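Local coordinates for putative cytoplasmic protein (Salmonella typhimurium, PDB 2GK3) that is of unknown function but forms hexamers and resembles the glutamine amidotransferases of the class I glutaminase clan, at residues R158-E163 with P229-Q234; P184-Y189 with Q234-W239. All blocks are in the same frame, centred on the assembly; numbering follows the deposited sequence.

Contact 1 and contact 2 lie side by side, with centres about 8 Å apart. Strands 158-161 and 185-194 are antiparallel neighbours, and the loop and short helix of 229-239 pack against both. A probable hydrogen bond from V159 N to Y189 O, 2.7 Å long, joins the two strands. T233 OG1 lies 2.6 Å from V185 O and also caps F236 N at the start of helix 234-237, which ties the loop of contact 1 to the helix of contact 2. The contacts share Q234, and both touch the second subunit. A glycerol, probably from the crystallisation liquor, sits about 3 Å from the H230 side chain in contact 1.

Contact 1 (R158-E163 with P229-Q234); sequences RVEKPE and PHWGTQ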
ATOM      1  N   ARG E 158     -19.740  -8.823  12.002  1.00 26.82           N
ATOM      2  CA  ARG E 158     -19.002  -8.761  13.247  1.00 27.19           C
ATOM      3  C   ARG E 158     -19.864  -8.129  14.338  1.00 27.60           C
ATOM      4  O   ARG E 158     -20.569  -7.136  14.109  1.00 26.59           O
ATOM      5  CB  ARG E 158     -17.758  -7.863  13.115  1.00 27.43           C
ATOM      6  CG  ARG E 158     -16.606  -8.399  12.306  1.00 26.93           C
ATOM      7  CD  ARG E 158     -15.528  -7.308  12.119  1.00 26.48           C
ATOM      8  NE  ARG E 158     -16.057  -6.086  11.493  1.00 26.11           N
ATOM      9  CZ  ARG E 158     -15.887  -4.836  11.937  1.00 24.53           C
ATOM     10  NH1 ARG E 158     -15.155  -4.575  13.014  1.00 24.58           N
ATOM     11  NH2 ARG E 158     -16.408  -3.831  11.258  1.00 21.75           N
ATOM     12  N   VAL E 159     -19.787  -8.724  15.525  1.00 28.01           N
ATOM     13  CA  VAL E 159     -20.222  -8.076  16.734  1.00 27.83           C
ATOM     14  C   VAL E 159     -18.962  -7.890  17.556  1.00 28.16           C
ATOM     15  O   VAL E 159     -18.325  -8.857  17.972  1.00 28.19           O
ATOM     16  CB  VAL E 159     -21.298  -8.912  17.476  1.00 28.44           C
ATOM     17  CG1 VAL E 159     -21.616  -8.296  18.876  1.00 26.46           C
ATOM     18  CG2 VAL E 159     -22.573  -9.027  16.600  1.00 27.12           C
ATOM     19  N   GLU E 160     -18.562  -6.639  17.733  1.00 28.89           N
ATOM     20  CA  GLU E 160     -17.372  -6.326  18.552  1.00 29.25           C
ATOM     21  C   GLU E 160     -17.800  -6.069  20.008  1.00 29.57           C
ATOM     22  O   GLU E 160     -18.673  -5.222  20.277  1.00 28.76           O
ATOM     23  CB  GLU E 160     -16.621  -5.112  17.999  1.00 28.54           C
ATOM     24  CG  GLU E 160     -16.167  -5.257  16.541  1.00 28.94           C
ATOM     25  CD  GLU E 160     -14.970  -6.207  16.364  1.00 30.06           C
ATOM     26  OE1 GLU E 160     -14.514  -6.827  17.353  1.00 26.64           O
ATOM     27  OE2 GLU E 160     -14.485  -6.325  15.217  1.00 31.84           O
ATOM     28  N   LYS E 161     -17.188  -6.822  20.918  1.00 29.58           N
ATOM     29  CA  LYS E 161     -17.396  -6.676  22.355  1.00 30.10           C
ATOM     30  C   LYS E 161     -16.062  -6.492  23.114  1.00 30.01           C
ATOM     31  O   LYS E 161     -15.639  -7.395  23.834  1.00 30.17           O
ATOM     32  CB  LYS E 161     -18.136  -7.905  22.891  1.00 30.12           C
ATOM     33  CG  LYS E 161     -19.550  -8.071  22.332  1.00 30.91           C
ATOM     34  CD  LYS E 161     -20.559  -7.291  23.161  1.00 32.62           C
ATOM     35  CE  LYS E 161     -21.906  -7.140  22.464  1.00 33.80           C
ATOM     36  NZ  LYS E 161     -22.742  -6.091  23.193  1.00 34.47           N
ATOM     37  N   PRO E 162     -15.406  -5.315  22.973  1.00 30.57           N
ATOM     38  CA  PRO E 162     -14.154  -5.067  23.701  1.00 31.56           C
ATOM     39  C   PRO E 162     -14.224  -5.314  25.211  1.00 32.98           C
ATOM     40  O   PRO E 162     -13.201  -5.670  25.809  1.00 33.95           O
ATOM     41  CB  PRO E 162     -13.864  -3.591  23.431  1.00 31.34           C
ATOM     42  CG  PRO E 162     -15.118  -3.037  22.816  1.00 30.27           C
ATOM     43  CD  PRO E 162     -15.787  -4.154  22.147  1.00 29.72           C
ATOM     44  N   GLU E 163     -15.405  -5.142  25.811  1.00 34.39           N
ATOM     45  CA  GLU E 163     -15.614  -5.350  27.260  1.00 35.70           C
ATOM     46  C   GLU E 163     -15.734  -6.819  27.574  1.00 36.13           C
ATOM     47  O   GLU E 163     -15.667  -7.215  28.748  1.00 36.74           O
ATOM     48  CB  GLU E 163     -16.911  -4.708  27.758  1.00 35.93           C
ATOM     49  CG  GLU E 163     -17.560  -3.736  26.821  1.00 39.11           C
ATOM     50  CD  GLU E 163     -18.433  -4.395  25.749  1.00 40.32           C
ATOM     51  OE1 GLU E 163     -19.546  -4.866  26.078  1.00 41.15           O
ATOM     52  OE2 GLU E 163     -18.021  -4.374  24.566  1.00 38.72           O
ATOM     53  N   PRO E 229      -6.846 -14.821  19.527  1.00 34.65           N
ATOM     54  CA  PRO E 229      -7.036 -13.373  19.767  1.00 34.23           C
ATOM     55  C   PRO E 229      -7.337 -12.634  18.467  1.00 33.78           C
ATOM     56  O   PRO E 229      -6.997 -13.156  17.415  1.00 34.00           O
ATOM     57  CB  PRO E 229      -5.671 -12.918  20.300  1.00 34.35           C
ATOM     58  CG  PRO E 229      -4.996 -14.164  20.794  1.00 34.48           C
ATOM     59  CD  PRO E 229      -5.481 -15.260  19.893  1.00 34.74           C
ATOM     60  N   HIS E 230      -7.976 -11.456  18.530  1.00 33.20           N
ATOM     61  CA  HIS E 230      -8.419 -10.868  19.827  1.00 32.58           C
ATOM     62  C   HIS E 230      -9.785 -11.340  20.356  1.00 32.21           C
ATOM     63  O   HIS E 230     -10.073 -11.179  21.531  1.00 32.62           O
ATOM     64  CB  HIS E 230      -8.304  -9.333  19.831  1.00 32.46           C
ATOM     65  CG  HIS E 230      -9.460  -8.616  19.197  1.00 32.50           C
ATOM     66  ND1 HIS E 230      -9.720  -8.658  17.842  1.00 31.77           N
ATOM     67  CD2 HIS E 230     -10.405  -7.808  19.736  1.00 33.40           C
ATOM     68  CE1 HIS E 230     -10.780  -7.916  17.575  1.00 32.88           C
ATOM     69  NE2 HIS E 230     -11.217  -7.392  18.709  1.00 34.34           N
ATOM     70  N   TRP E 231     -10.614 -11.932  19.503  1.00 32.17           N
ATOM     71  CA  TRP E 231     -11.939 -12.408  19.922  1.00 31.56           C
ATOM     72  C   TRP E 231     -11.864 -13.573  20.900  1.00 32.58           C
ATOM     73  O   TRP E 231     -12.599 -13.589  21.895  1.00 32.45           O
ATOM     74  CB  TRP E 231     -12.761 -12.827  18.722  1.00 29.86           C
ATOM     75  CG  TRP E 231     -13.355 -11.709  17.980  1.00 27.76           C
ATOM     76  CD1 TRP E 231     -13.205 -10.375  18.230  1.00 27.83           C
ATOM     77  CD2 TRP E 231     -14.174 -11.812  16.812  1.00 27.48           C
ATOM     78  NE1 TRP E 231     -13.901  -9.640  17.302  1.00 27.81           N
ATOM     79  CE2 TRP E 231     -14.515 -10.501  16.424  1.00 27.52           C
ATOM     80  CE3 TRP E 231     -14.677 -12.895  16.064  1.00 26.76           C
ATOM     81  CZ2 TRP E 231     -15.324 -10.239  15.308  1.00 27.44           C
ATOM     82  CZ3 TRP E 231     -15.488 -12.622  14.953  1.00 26.91           C
ATOM     83  CH2 TRP E 231     -15.785 -11.319  14.581  1.00 26.00           C
ATOM     84  N   GLY E 232     -11.010 -14.557  20.597  1.00 33.27           N
ATOM     85  CA  GLY E 232     -10.685 -15.617  21.546  1.00 34.64           C
ATOM     86  C   GLY E 232      -9.725 -15.048  22.582  1.00 35.65           C
ATOM     87  O   GLY E 232      -8.609 -14.657  22.254  1.00 35.94           O
ATOM     88  N   THR E 233     -10.163 -14.974  23.832  1.00 36.84           N
ATOM     89  CA  THR E 233      -9.343 -14.378  24.888  1.00 38.16           C
ATOM     90  C   THR E 233      -8.316 -15.355  25.426  1.00 39.10           C
ATOM     91  O   THR E 233      -8.476 -16.563  25.278  1.00 39.61           O
ATOM     92  CB  THR E 233     -10.184 -13.876  26.055  1.00 37.68           C
ATOM     93  OG1 THR E 233     -10.985 -14.955  26.556  1.00 37.56           O
ATOM     94  CG2 THR E 233     -11.057 -12.720  25.608  1.00 37.64           C
ATOM     95  N   GLN E 234      -7.266 -14.821  26.053  1.00 40.59           N
ATOM     96  CA  GLN E 234      -6.272 -15.639  26.745  1.00 41.82           C
ATOM     97  C   GLN E 234      -6.974 -16.543  27.743  1.00 41.52           C
ATOM     98  O   GLN E 234      -6.573 -17.686  27.943  1.00 41.40           O
ATOM     99  CB  GLN E 234      -5.240 -14.761  27.469  1.00 42.75           C
ATOM    100  CG  GLN E 234      -4.253 -14.026  26.557  1.00 47.07           C
ATOM    101  CD  GLN E 234      -3.666 -14.941  25.482  1.00 52.48           C
ATOM    102  OE1 GLN E 234      -2.971 -15.936  25.780  1.00 52.69           O
ATOM    103  NE2 GLN E 234      -3.956 -14.614  24.215  1.00 54.39           N
TER
HETATM  104  O   HOH W   1     -13.611  -6.514  19.834  1.00 28.79           O
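E160 OE1 accepts a hydrogen bond from the indole N-H of W231. The bond from W231 NE1 to E160 OE1 is 2.9 Å long and nearly straight, at 165°. E160 OE1 and CD lie at the indole edge, near the ring plane, with the carboxylate turned steeply (65°) to it. The nitrogen meets OE1 from above the carboxylate plane. E160 bends at its second torsion (chi2 -74°), which brings the acid end round to W231. Its other oxygen, E160 OE2, uses the anti lone pair to receive R158 NH1 at 2.9 Å in a salt bridge. R158 also forms a salt bridge with D156, and R158 CG rests against the indole edge, 3.7 Å from W231 CZ2. The contact joins side chains of strand 158-161 to the loop that leads into helix 234-237, within a chain assigned by sequence to a putative glutamine amidotransferase family. Water 1 donates to E160 OE1 (2.7 Å) and lies 2.8 Å from H230 NE2, so it bridges acid and imidazole. After the cis P229-H230 peptide, W231 CD1 lies above one face of the H230 ring, toward its rim. Y127 packs edge-to-face with W231, while F98 of the second subunit does so with H230, whose ND1 hydrogen-bonds a bound glycerol.

Contact 2 (P184-Y189 with Q234-W239); sequences PVFLGY and QQFMSW
Q235 reaches across to the backbone of V185 from the first turn of helix 234-237. Its side chain is extended, with CG anti to the backbone N. This carries Q235 OE1 to V185 N, where it accepts a hydrogen bond of 3.0 Å. The donor is tilted 32° from the amide carbonyl plane, and the N-H...O angle is 148°. Q235 OE1 also lies 3.3 Å from P184 CA.

F236 comes next; its buried ring, with CG anti to the backbone N, lies beside F186 and P184. F186 turns an edge toward one face of this ring, with centroids 4.7 Å apart and planes at 53°. F186 CE2 makes the closest approach, near the rim of that face. P184 CG touches F236 CD1 at 3.6 Å. Y242, L245 and W246 of helix 242-253 also pack on F236.

S238 leaves the helix, and S238 OG turns back to Q234 O at 2.7 Å. S238 N bonds the same oxygen from the opposite face of its plane.

W239 then lays an indole face against P184. P184 CD stands 3.7 Å from the centroid of the W239 five-membered ring, almost on its normal, in a CH-pi contact. W239 NE1 bonds S181 O, which fixes the indole beside the proline.

The contact is mostly apolar, so burial of P184, F186, F236 and W239 probably contributes most, while the exposed Q235 satisfies V185 N and fixes V185 against the helix.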
ATOM      1  N   PRO E 184     -15.783 -19.068  29.371  1.00 36.81           N
ATOM      2  CA  PRO E 184     -14.963 -17.865  29.307  1.00 36.24           C
ATOM      3  C   PRO E 184     -15.593 -16.694  28.553  1.00 36.02           C
ATOM      4  O   PRO E 184     -16.649 -16.822  27.942  1.00 36.39           O
ATOM      5  CB  PRO E 184     -13.697 -18.333  28.575  1.00 36.36           C
ATOM      6  CG  PRO E 184     -14.051 -19.644  27.924  1.00 36.45           C
ATOM      7  CD  PRO E 184     -15.428 -20.054  28.334  1.00 36.37           C
ATOM      8  N   VAL E 185     -14.896 -15.569  28.581  1.00 35.42           N
ATOM      9  CA  VAL E 185     -15.279 -14.363  27.891  1.00 34.65           C
ATOM     10  C   VAL E 185     -14.661 -14.325  26.473  1.00 33.95           C
ATOM     11  O   VAL E 185     -13.561 -14.850  26.242  1.00 34.10           O
ATOM     12  CB  VAL E 185     -14.902 -13.147  28.790  1.00 34.84           C
ATOM     13  CG1 VAL E 185     -14.600 -11.894  28.005  1.00 35.58           C
ATOM     14  CG2 VAL E 185     -16.019 -12.905  29.839  1.00 35.76           C
ATOM     15  N   PHE E 186     -15.407 -13.731  25.536  1.00 32.83           N
ATOM     16  CA  PHE E 186     -15.007 -13.520  24.146  1.00 31.17           C
ATOM     17  C   PHE E 186     -15.160 -12.060  23.840  1.00 30.82           C
ATOM     18  O   PHE E 186     -16.044 -11.403  24.404  1.00 31.42           O
ATOM     19  CB  PHE E 186     -15.900 -14.312  23.195  1.00 30.68           C
ATOM     20  CG  PHE E 186     -15.794 -15.772  23.382  1.00 30.28           C
ATOM     21  CD1 PHE E 186     -16.497 -16.402  24.414  1.00 28.15           C
ATOM     22  CD2 PHE E 186     -14.950 -16.520  22.563  1.00 29.93           C
ATOM     23  CE1 PHE E 186     -16.368 -17.759  24.638  1.00 27.83           C
ATOM     24  CE2 PHE E 186     -14.804 -17.880  22.769  1.00 29.90           C
ATOM     25  CZ  PHE E 186     -15.511 -18.509  23.809  1.00 29.40           C
ATOM     26  N   LEU E 187     -14.319 -11.544  22.943  1.00 29.96           N
ATOM     27  CA  LEU E 187     -14.308 -10.109  22.662  1.00 29.13           C
ATOM     28  C   LEU E 187     -15.054  -9.751  21.364  1.00 28.54           C
ATOM     29  O   LEU E 187     -15.008  -8.616  20.880  1.00 27.77           O
ATOM     30  CB  LEU E 187     -12.869  -9.576  22.712  1.00 29.17           C
ATOM     31  CG  LEU E 187     -12.313  -8.988  24.041  1.00 30.72           C
ATOM     32  CD1 LEU E 187     -12.953  -9.481  25.332  1.00 30.02           C
ATOM     33  CD2 LEU E 187     -10.836  -9.137  24.149  1.00 29.57           C
ATOM     34  N   GLY E 188     -15.777 -10.730  20.825  1.00 28.27           N
ATOM     35  CA  GLY E 188     -16.429 -10.560  19.537  1.00 27.54           C
ATOM     36  C   GLY E 188     -16.814 -11.872  18.896  1.00 27.49           C
ATOM     37  O   GLY E 188     -16.379 -12.936  19.336  1.00 27.04           O
ATOM     38  N   TYR E 189     -17.655 -11.786  17.866  1.00 27.10           N
ATOM     39  CA  TYR E 189     -18.144 -12.953  17.143  1.00 27.34           C
ATOM     40  C   TYR E 189     -18.798 -12.524  15.834  1.00 27.22           C
ATOM     41  O   TYR E 189     -19.124 -11.342  15.658  1.00 27.13           O
ATOM     42  CB  TYR E 189     -19.118 -13.784  18.007  1.00 27.57           C
ATOM     43  CG  TYR E 189     -20.415 -13.070  18.386  1.00 27.24           C
ATOM     44  CD1 TYR E 189     -21.594 -13.313  17.680  1.00 27.30           C
ATOM     45  CD2 TYR E 189     -20.459 -12.183  19.462  1.00 27.81           C
ATOM     46  CE1 TYR E 189     -22.791 -12.690  18.027  1.00 28.25           C
ATOM     47  CE2 TYR E 189     -21.650 -11.549  19.831  1.00 29.38           C
ATOM     48  CZ  TYR E 189     -22.816 -11.805  19.106  1.00 29.37           C
ATOM     49  OH  TYR E 189     -23.992 -11.164  19.439  1.00 28.72           O
ATOM     50  N   GLN E 234      -7.266 -14.821  26.053  1.00 40.59           N
ATOM     51  CA  GLN E 234      -6.272 -15.639  26.745  1.00 41.82           C
ATOM     52  C   GLN E 234      -6.974 -16.543  27.743  1.00 41.52           C
ATOM     53  O   GLN E 234      -6.573 -17.686  27.943  1.00 41.40           O
ATOM     54  CB  GLN E 234      -5.240 -14.761  27.469  1.00 42.75           C
ATOM     55  CG  GLN E 234      -4.253 -14.026  26.557  1.00 47.07           C
ATOM     56  CD  GLN E 234      -3.666 -14.941  25.482  1.00 52.48           C
ATOM     57  OE1 GLN E 234      -2.971 -15.936  25.780  1.00 52.69           O
ATOM     58  NE2 GLN E 234      -3.956 -14.614  24.215  1.00 54.39           N
ATOM     59  N   GLN E 235      -8.028 -16.018  28.362  1.00 41.82           N
ATOM     60  CA  GLN E 235      -8.865 -16.789  29.275  1.00 42.19           C
ATOM     61  C   GLN E 235      -9.524 -17.981  28.564  1.00 41.46           C
ATOM     62  O   GLN E 235      -9.651 -19.069  29.129  1.00 41.05           O
ATOM     63  CB  GLN E 235      -9.898 -15.874  29.924  1.00 42.81           C
ATOM     64  CG  GLN E 235     -10.943 -16.583  30.772  1.00 45.95           C
ATOM     65  CD  GLN E 235     -11.968 -15.623  31.320  1.00 49.01           C
ATOM     66  OE1 GLN E 235     -13.142 -15.695  30.984  1.00 50.81           O
ATOM     67  NE2 GLN E 235     -11.521 -14.693  32.155  1.00 52.38           N
ATOM     68  N   PHE E 236      -9.919 -17.780  27.317  1.00 41.19           N
ATOM     69  CA  PHE E 236     -10.498 -18.870  26.543  1.00 41.14           C
ATOM     70  C   PHE E 236      -9.443 -19.933  26.184  1.00 41.77           C
ATOM     71  O   PHE E 236      -9.715 -21.132  26.266  1.00 40.61           O
ATOM     72  CB  PHE E 236     -11.210 -18.310  25.309  1.00 40.21           C
ATOM     73  CG  PHE E 236     -11.736 -19.355  24.378  1.00 38.41           C
ATOM     74  CD1 PHE E 236     -12.415 -20.474  24.860  1.00 38.52           C
ATOM     75  CD2 PHE E 236     -11.580 -19.206  23.007  1.00 37.53           C
ATOM     76  CE1 PHE E 236     -12.919 -21.440  23.992  1.00 36.94           C
ATOM     77  CE2 PHE E 236     -12.081 -20.159  22.122  1.00 36.01           C
ATOM     78  CZ  PHE E 236     -12.748 -21.274  22.613  1.00 37.62           C
HETATM   79  N   MSE E 237      -8.245 -19.476  25.806  1.00 43.48           N
HETATM   80  CA  MSE E 237      -7.116 -20.368  25.458  1.00 45.24           C
HETATM   81  C   MSE E 237      -6.744 -21.292  26.613  1.00 44.84           C
HETATM   82  O   MSE E 237      -6.457 -22.476  26.415  1.00 44.38           O
HETATM   83  CB  MSE E 237      -5.856 -19.577  25.120  1.00 46.20           C
HETATM   84  CG  MSE E 237      -6.024 -18.313  24.333  1.00 51.86           C
HETATM   85 SE   MSE E 237      -5.766 -18.632  22.433  1.00 67.07          SE
HETATM   86  CE  MSE E 237      -7.691 -18.735  22.104  1.00 62.98           C
ATOM     87  N   SER E 238      -6.721 -20.731  27.819  1.00 44.76           N
ATOM     88  CA  SER E 238      -6.269 -21.477  28.995  1.00 45.08           C
ATOM     89  C   SER E 238      -7.436 -21.998  29.819  1.00 44.74           C
ATOM     90  O   SER E 238      -7.256 -22.479  30.941  1.00 45.12           O
ATOM     91  CB  SER E 238      -5.319 -20.625  29.840  1.00 45.27           C
ATOM     92  OG  SER E 238      -5.789 -19.291  29.934  1.00 46.61           O
ATOM     93  N   TRP E 239      -8.637 -21.879  29.252  1.00 44.00           N
ATOM     94  CA  TRP E 239      -9.832 -22.502  29.798  1.00 43.11           C
ATOM     95  C   TRP E 239      -9.622 -24.028  29.779  1.00 42.40           C
ATOM     96  O   TRP E 239      -9.158 -24.573  28.774  1.00 42.13           O
ATOM     97  CB  TRP E 239     -11.037 -22.078  28.949  1.00 43.19           C
ATOM     98  CG  TRP E 239     -12.387 -22.536  29.409  1.00 42.71           C
ATOM     99  CD1 TRP E 239     -12.922 -22.385  30.646  1.00 41.67           C
ATOM    100  CD2 TRP E 239     -13.393 -23.182  28.609  1.00 42.67           C
ATOM    101  NE1 TRP E 239     -14.183 -22.921  30.685  1.00 42.04           N
ATOM    102  CE2 TRP E 239     -14.502 -23.413  29.447  1.00 42.55           C
ATOM    103  CE3 TRP E 239     -13.458 -23.598  27.267  1.00 42.26           C
ATOM    104  CZ2 TRP E 239     -15.676 -24.034  28.989  1.00 43.44           C
ATOM    105  CZ3 TRP E 239     -14.614 -24.216  26.811  1.00 41.45           C
ATOM    106  CH2 TRP E 239     -15.708 -24.429  27.669  1.00 43.09           C
TER